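Local structure of hypothetical protein (Bacteroides caccae, 4M8R) at residues A[194-207]-A[210-223]. The protein is of unknown function, but probably combines an N-terminal immunoglobulin-like domain with a WD40-like beta-propeller domain. Numbering follows the deposited sequence.
Sequences YNTLALVIGSGNDI and IQQRGKGYSLYNVS. With PO4 (phosphate ion), chain D; PO4 (phosphate ion), chain C.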
loop_
_atom_site.group_PDB
_atom_site.type_symbol
_atom_site.label_atom_id
_atom_site.label_comp_id
_atom_site.label_asym_id
_atom_site.label_seq_id
_atom_site.Cartn_x
_atom_site.Cartn_y
_atom_site.Cartn_z
ATOM N N TYR A 194 -36.755 3.127 3.363
ATOM C CA TYR A 194 -36.979 1.758 3.814
ATOM C C TYR A 194 -36.633 1.660 5.291
ATOM O O TYR A 194 -35.636 2.219 5.739
ATOM C CB TYR A 194 -36.132 0.765 3.002
ATOM C CG TYR A 194 -36.455 0.685 1.510
ATOM C CD1 TYR A 194 -37.737 0.963 1.024
ATOM C CD2 TYR A 194 -35.483 0.288 0.585
ATOM C CE1 TYR A 194 -38.029 0.875 -0.330
ATOM C CE2 TYR A 194 -35.772 0.192 -0.772
ATOM C CZ TYR A 194 -37.048 0.488 -1.226
ATOM O OH TYR A 194 -37.359 0.407 -2.568
ATOM N N ASN A 195 -37.461 0.949 6.047
ATOM C CA ASN A 195 -37.234 0.788 7.476
ATOM C C ASN A 195 -35.950 0.014 7.735
ATOM O O ASN A 195 -35.659 -0.969 7.056
ATOM C CB ASN A 195 -38.414 0.068 8.133
ATOM C CG ASN A 195 -38.319 0.046 9.648
ATOM O OD1 ASN A 195 -38.154 1.086 10.284
ATOM N ND2 ASN A 195 -38.405 -1.143 10.231
ATOM N N THR A 196 -35.195 0.468 8.727
ATOM C CA THR A 196 -33.893 -0.094 9.038
ATOM C C THR A 196 -33.921 -0.828 10.380
ATOM O O THR A 196 -34.122 -0.211 11.426
ATOM C CB THR A 196 -32.845 1.028 9.084
ATOM O OG1 THR A 196 -32.958 1.829 7.900
ATOM C CG2 THR A 196 -31.435 0.457 9.185
ATOM N N LEU A 197 -33.708 -2.140 10.339
ATOM C CA LEU A 197 -33.594 -2.950 11.547
ATOM C C LEU A 197 -32.417 -2.545 12.416
ATOM O O LEU A 197 -32.540 -2.493 13.637
ATOM C CB LEU A 197 -33.396 -4.427 11.198
ATOM C CG LEU A 197 -34.592 -5.277 10.813
ATOM C CD1 LEU A 197 -34.138 -6.727 10.702
ATOM C CD2 LEU A 197 -35.716 -5.150 11.830
ATOM N N ALA A 198 -31.266 -2.303 11.788
ATOM C CA ALA A 198 -30.024 -2.087 12.522
ATOM C C ALA A 198 -28.903 -1.613 11.621
ATOM O O ALA A 198 -28.876 -1.930 10.439
ATOM C CB ALA A 198 -29.595 -3.378 13.206
ATOM N N LEU A 199 -27.985 -0.840 12.191
ATOM C CA LEU A 199 -26.703 -0.599 11.560
ATOM C C LEU A 199 -25.802 -1.763 11.926
ATOM O O LEU A 199 -25.984 -2.398 12.968
ATOM C CB LEU A 199 -26.081 0.694 12.064
ATOM C CG LEU A 199 -26.810 1.984 11.709
ATOM C CD1 LEU A 199 -26.016 3.171 12.234
ATOM C CD2 LEU A 199 -27.014 2.099 10.206
ATOM N N VAL A 200 -24.827 -2.039 11.073
ATOM C CA VAL A 200 -23.891 -3.126 11.313
ATOM C C VAL A 200 -22.469 -2.609 11.132
ATOM O O VAL A 200 -22.117 -2.092 10.070
ATOM C CB VAL A 200 -24.146 -4.308 10.368
ATOM C CG1 VAL A 200 -23.274 -5.495 10.752
ATOM C CG2 VAL A 200 -25.617 -4.712 10.404
ATOM N N ILE A 201 -21.665 -2.754 12.179
ATOM C CA ILE A 201 -20.293 -2.289 12.164
ATOM C C ILE A 201 -19.324 -3.466 12.196
ATOM O O ILE A 201 -19.737 -4.613 12.348
ATOM C CB ILE A 201 -20.020 -1.340 13.342
ATOM C CG1 ILE A 201 -20.335 -2.006 14.682
ATOM C CG2 ILE A 201 -20.854 -0.076 13.185
ATOM C CD1 ILE A 201 -19.908 -1.170 15.866
ATOM N N GLY A 202 -18.034 -3.174 12.038
ATOM C CA GLY A 202 -16.996 -4.192 12.134
ATOM C C GLY A 202 -16.518 -4.796 10.824
ATOM O O GLY A 202 -15.673 -5.687 10.843
ATOM N N SER A 203 -17.039 -4.339 9.685
ATOM C CA SER A 203 -16.599 -4.887 8.396
ATOM C C SER A 203 -15.145 -4.535 8.123
ATOM O O SER A 203 -14.416 -5.320 7.520
ATOM C CB SER A 203 -17.470 -4.391 7.241
ATOM O OG SER A 203 -17.349 -2.993 7.062
ATOM N N GLY A 204 -14.729 -3.360 8.573
ATOM C CA GLY A 204 -13.363 -2.900 8.364
ATOM C C GLY A 204 -13.341 -1.427 8.017
ATOM O O GLY A 204 -12.685 -0.633 8.698
ATOM N N ASN A 205 -14.064 -1.054 6.962
ATOM C CA ASN A 205 -14.106 0.340 6.537
ATOM C C ASN A 205 -15.445 0.748 5.919
ATOM O O ASN A 205 -15.502 1.615 5.044
ATOM C CB ASN A 205 -12.949 0.618 5.566
ATOM C CG ASN A 205 -12.377 2.016 5.731
ATOM O OD1 ASN A 205 -11.843 2.354 6.791
ATOM N ND2 ASN A 205 -12.492 2.838 4.689
ATOM N N ASP A 206 -16.525 0.137 6.394
ATOM C CA ASP A 206 -17.870 0.441 5.895
ATOM C C ASP A 206 -18.895 0.271 7.005
ATOM O O ASP A 206 -18.696 -0.528 7.918
ATOM C CB ASP A 206 -18.240 -0.473 4.719
ATOM C CG ASP A 206 -17.324 -0.287 3.512
ATOM O OD1 ASP A 206 -16.259 -0.950 3.458
ATOM O OD2 ASP A 206 -17.674 0.509 2.610
ATOM N N ILE A 207 -19.975 1.042 6.932
ATOM C CA ILE A 207 -21.126 0.849 7.796
ATOM C C ILE A 207 -22.215 0.236 6.938
ATOM O O ILE A 207 -22.570 0.785 5.891
ATOM C CB ILE A 207 -21.684 2.168 8.368
ATOM C CG1 ILE A 207 -20.588 3.007 9.029
ATOM C CG2 ILE A 207 -22.808 1.876 9.355
ATOM C CD1 ILE A 207 -19.975 2.394 10.264
ATOM N N ILE A 210 -29.257 -3.280 7.734
ATOM C CA ILE A 210 -30.267 -4.241 7.327
ATOM C C ILE A 210 -31.562 -3.457 7.127
ATOM O O ILE A 210 -32.075 -2.850 8.063
ATOM C CB ILE A 210 -30.437 -5.358 8.375
ATOM C CG1 ILE A 210 -29.111 -6.106 8.560
ATOM C CG2 ILE A 210 -31.519 -6.333 7.943
ATOM C CD1 ILE A 210 -29.040 -6.972 9.801
ATOM N N GLN A 211 -32.069 -3.453 5.899
ATOM C CA GLN A 211 -33.215 -2.624 5.544
ATOM C C GLN A 211 -34.230 -3.398 4.732
ATOM O O GLN A 211 -33.888 -4.368 4.059
ATOM C CB GLN A 211 -32.767 -1.413 4.737
ATOM C CG GLN A 211 -31.792 -0.508 5.463
ATOM C CD GLN A 211 -31.455 0.720 4.648
ATOM O OE1 GLN A 211 -30.920 0.615 3.543
ATOM N NE2 GLN A 211 -31.761 1.897 5.188
ATOM N N GLN A 212 -35.479 -2.944 4.799
ATOM C CA GLN A 212 -36.597 -3.613 4.148
ATOM C C GLN A 212 -36.672 -3.225 2.673
ATOM O O GLN A 212 -37.331 -2.249 2.309
ATOM C CB GLN A 212 -37.899 -3.257 4.863
ATOM C CG GLN A 212 -39.104 -4.015 4.351
ATOM C CD GLN A 212 -40.283 -3.914 5.298
ATOM O OE1 GLN A 212 -40.625 -2.827 5.768
ATOM N NE2 GLN A 212 -40.900 -5.049 5.596
ATOM N N ARG A 213 -35.995 -4.004 1.834
ATOM C CA ARG A 213 -35.937 -3.750 0.392
ATOM C C ARG A 213 -37.288 -3.966 -0.292
ATOM O O ARG A 213 -37.567 -3.358 -1.324
ATOM C CB ARG A 213 -34.871 -4.646 -0.255
ATOM C CG ARG A 213 -34.581 -4.348 -1.721
ATOM C CD ARG A 213 -33.386 -5.149 -2.209
ATOM N NE ARG A 213 -33.031 -4.805 -3.581
ATOM C CZ ARG A 213 -32.112 -5.434 -4.310
ATOM N NH1 ARG A 213 -31.435 -6.462 -3.816
ATOM N NH2 ARG A 213 -31.866 -5.027 -5.551
ATOM N N GLY A 214 -38.117 -4.837 0.285
ATOM C CA GLY A 214 -39.460 -5.085 -0.232
ATOM C C GLY A 214 -40.299 -5.870 0.758
ATOM O O GLY A 214 -40.621 -5.373 1.836
ATOM N N LYS A 215 -40.647 -7.099 0.390
ATOM C CA LYS A 215 -41.337 -8.009 1.300
ATOM C C LYS A 215 -40.454 -8.360 2.500
ATOM O O LYS A 215 -40.950 -8.518 3.615
ATOM C CB LYS A 215 -41.766 -9.286 0.566
ATOM C CG LYS A 215 -40.609 -10.168 0.106
ATOM C CD LYS A 215 -41.015 -11.129 -1.006
ATOM C CE LYS A 215 -39.802 -11.835 -1.602
ATOM N NZ LYS A 215 -38.845 -10.893 -2.257
ATOM N N GLY A 216 -39.145 -8.459 2.264
ATOM C CA GLY A 216 -38.186 -8.833 3.304
ATOM C C GLY A 216 -36.994 -7.906 3.404
ATOM O O GLY A 216 -36.970 -6.824 2.803
ATOM N N TYR A 217 -35.994 -8.348 4.165
ATOM C CA TYR A 217 -34.852 -7.520 4.520
ATOM C C TYR A 217 -33.592 -7.902 3.751
ATOM O O TYR A 217 -33.329 -9.080 3.519
ATOM C CB TYR A 217 -34.602 -7.606 6.028
ATOM C CG TYR A 217 -35.699 -6.949 6.830
ATOM C CD1 TYR A 217 -35.664 -5.588 7.093
ATOM C CD2 TYR A 217 -36.788 -7.682 7.297
ATOM C CE1 TYR A 217 -36.672 -4.971 7.812
ATOM C CE2 TYR A 217 -37.801 -7.074 8.020
ATOM C CZ TYR A 217 -37.736 -5.717 8.272
ATOM O OH TYR A 217 -38.729 -5.089 8.983
ATOM N N SER A 218 -32.828 -6.886 3.359
ATOM C CA SER A 218 -31.559 -7.069 2.657
ATOM C C SER A 218 -30.459 -6.287 3.351
ATOM O O SER A 218 -30.726 -5.393 4.152
ATOM C CB SER A 218 -31.664 -6.584 1.212
ATOM O OG SER A 218 -32.518 -7.415 0.455
ATOM N N LEU A 219 -29.217 -6.627 3.026
ATOM C CA LEU A 219 -28.057 -5.965 3.603
ATOM C C LEU A 219 -27.583 -4.867 2.656
ATOM O O LEU A 219 -27.405 -5.113 1.469
ATOM C CB LEU A 219 -26.945 -6.985 3.838
ATOM C CG LEU A 219 -25.692 -6.482 4.553
ATOM C CD1 LEU A 219 -26.024 -6.011 5.959
ATOM C CD2 LEU A 219 -24.646 -7.584 4.582
ATOM N N TYR A 220 -27.390 -3.667 3.192
ATOM C CA TYR A 220 -27.017 -2.493 2.404
ATOM C C TYR A 220 -25.719 -1.886 2.907
ATOM O O TYR A 220 -25.403 -1.972 4.090
ATOM C CB TYR A 220 -28.079 -1.400 2.530
ATOM C CG TYR A 220 -29.358 -1.615 1.753
ATOM C CD1 TYR A 220 -30.301 -2.547 2.170
ATOM C CD2 TYR A 220 -29.645 -0.845 0.629
ATOM C CE1 TYR A 220 -31.482 -2.726 1.469
ATOM C CE2 TYR A 220 -30.823 -1.015 -0.076
ATOM C CZ TYR A 220 -31.737 -1.951 0.347
ATOM O OH TYR A 220 -32.898 -2.117 -0.361
ATOM N N ASN A 221 -24.990 -1.245 2.001
ATOM C CA ASN A 221 -23.897 -0.367 2.376
ATOM C C ASN A 221 -24.422 1.055 2.398
ATOM O O ASN A 221 -24.823 1.581 1.368
ATOM C CB ASN A 221 -22.754 -0.473 1.377
ATOM C CG ASN A 221 -21.546 0.338 1.794
ATOM O OD1 ASN A 221 -21.673 1.463 2.275
ATOM N ND2 ASN A 221 -20.366 -0.239 1.629
ATOM N N VAL A 222 -24.408 1.683 3.568
ATOM C CA VAL A 222 -24.984 3.019 3.720
ATOM C C VAL A 222 -23.947 4.082 4.017
ATOM O O VAL A 222 -24.304 5.221 4.286
ATOM C CB VAL A 222 -26.086 3.045 4.805
ATOM C CG1 VAL A 222 -27.209 2.111 4.415
ATOM C CG2 VAL A 222 -25.541 2.678 6.177
ATOM N N SER A 223 -22.668 3.719 3.982
ATOM C CA SER A 223 -21.603 4.690 4.212
ATOM C C SER A 223 -20.853 5.073 2.930
ATOM O O SER A 223 -20.051 6.005 2.944
ATOM C CB SER A 223 -20.623 4.164 5.262
ATOM O OG SER A 223 -19.966 2.992 4.815
HETATM P P PO4 D . -33.685 -1.714 -5.985
HETATM O O1 PO4 D . -33.478 -0.224 -5.851
HETATM O O2 PO4 D . -32.480 -2.375 -6.614
HETATM O O3 PO4 D . -33.918 -2.342 -4.632
HETATM O O4 PO4 D . -34.881 -1.921 -6.876
HETATM P P PO4 C . -29.874 -7.342 -7.529
HETATM O O1 PO4 C . -30.404 -6.215 -8.394
HETATM O O2 PO4 C . -28.724 -8.030 -8.221
HETATM O O3 PO4 C . -29.392 -6.790 -6.220
HETATM O O4 PO4 C . -30.985 -8.313 -7.234
HETATM O O HOH W 1 -39.763 -0.477 4.599
HETATM O O HOH W 2 -18.056 3.147 2.978
#
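Leu197 lies over one face of the Tyr217 ring, its CG 4.0 Å from the ring centroid in a CH-pi contact displaced toward the rim. With CG beside its own backbone N (chi1 -80°), the branched leucine also brings CD1 to 3.8 Å from Ile210 CG2. Beta-branched Ile210 suits a strand, and its other branch reaches with CD1 to Val200 CG2; Leu273 and Ile271 of strand 270-276 pack against this tight, buried side. The backbones pair: Leu197 N gives its hydrogen to Ile210 O, and Gln212 N to Asn195 O. On the other face of the sheet Gln211 is long enough to run alongside Thr196 and bring NE2 to its OG1 over 3.0 Å, almost straight at 174° and within the amide plane. The threonine hydroxyl can both accept and donate: OG1 is also bonded to Gln174, and NE2 to Ser190. Strands 196-201, 208-212 and 217-221 thus form an antiparallel meander, consistent with a blade of the predicted propeller. Where the chain leaves strand 217-221, Ser223 OG, a small acceptor, takes the hydrogen of Ile207 N at 2.9 Å, and Val222 N returns a bond to Ile207 O. Nearby, Asn221 ND2 approaches Asp206 OD2 from above the carboxylate plane, the two flat groups being 83° apart, while Asn221 OD1 closes an Asx turn onto Ser223 N. A water joins Asp206 OD2 to Ser223 OG at this polar, mostly buried end, where Pro58 and Tyr61 of the second subunit pack. The solvent side is partly exposed: one face of the Tyr194 ring lies over Gln212 O, 3.2 Å from Tyr194 CG, and a second water links Asn195 N to Gln212 OE1. Extended Arg213 carries its charged, multi-donor guanidinium edge to two phosphate ions, probably from the crystallisation liquor, NE donating to one and NH2 to both.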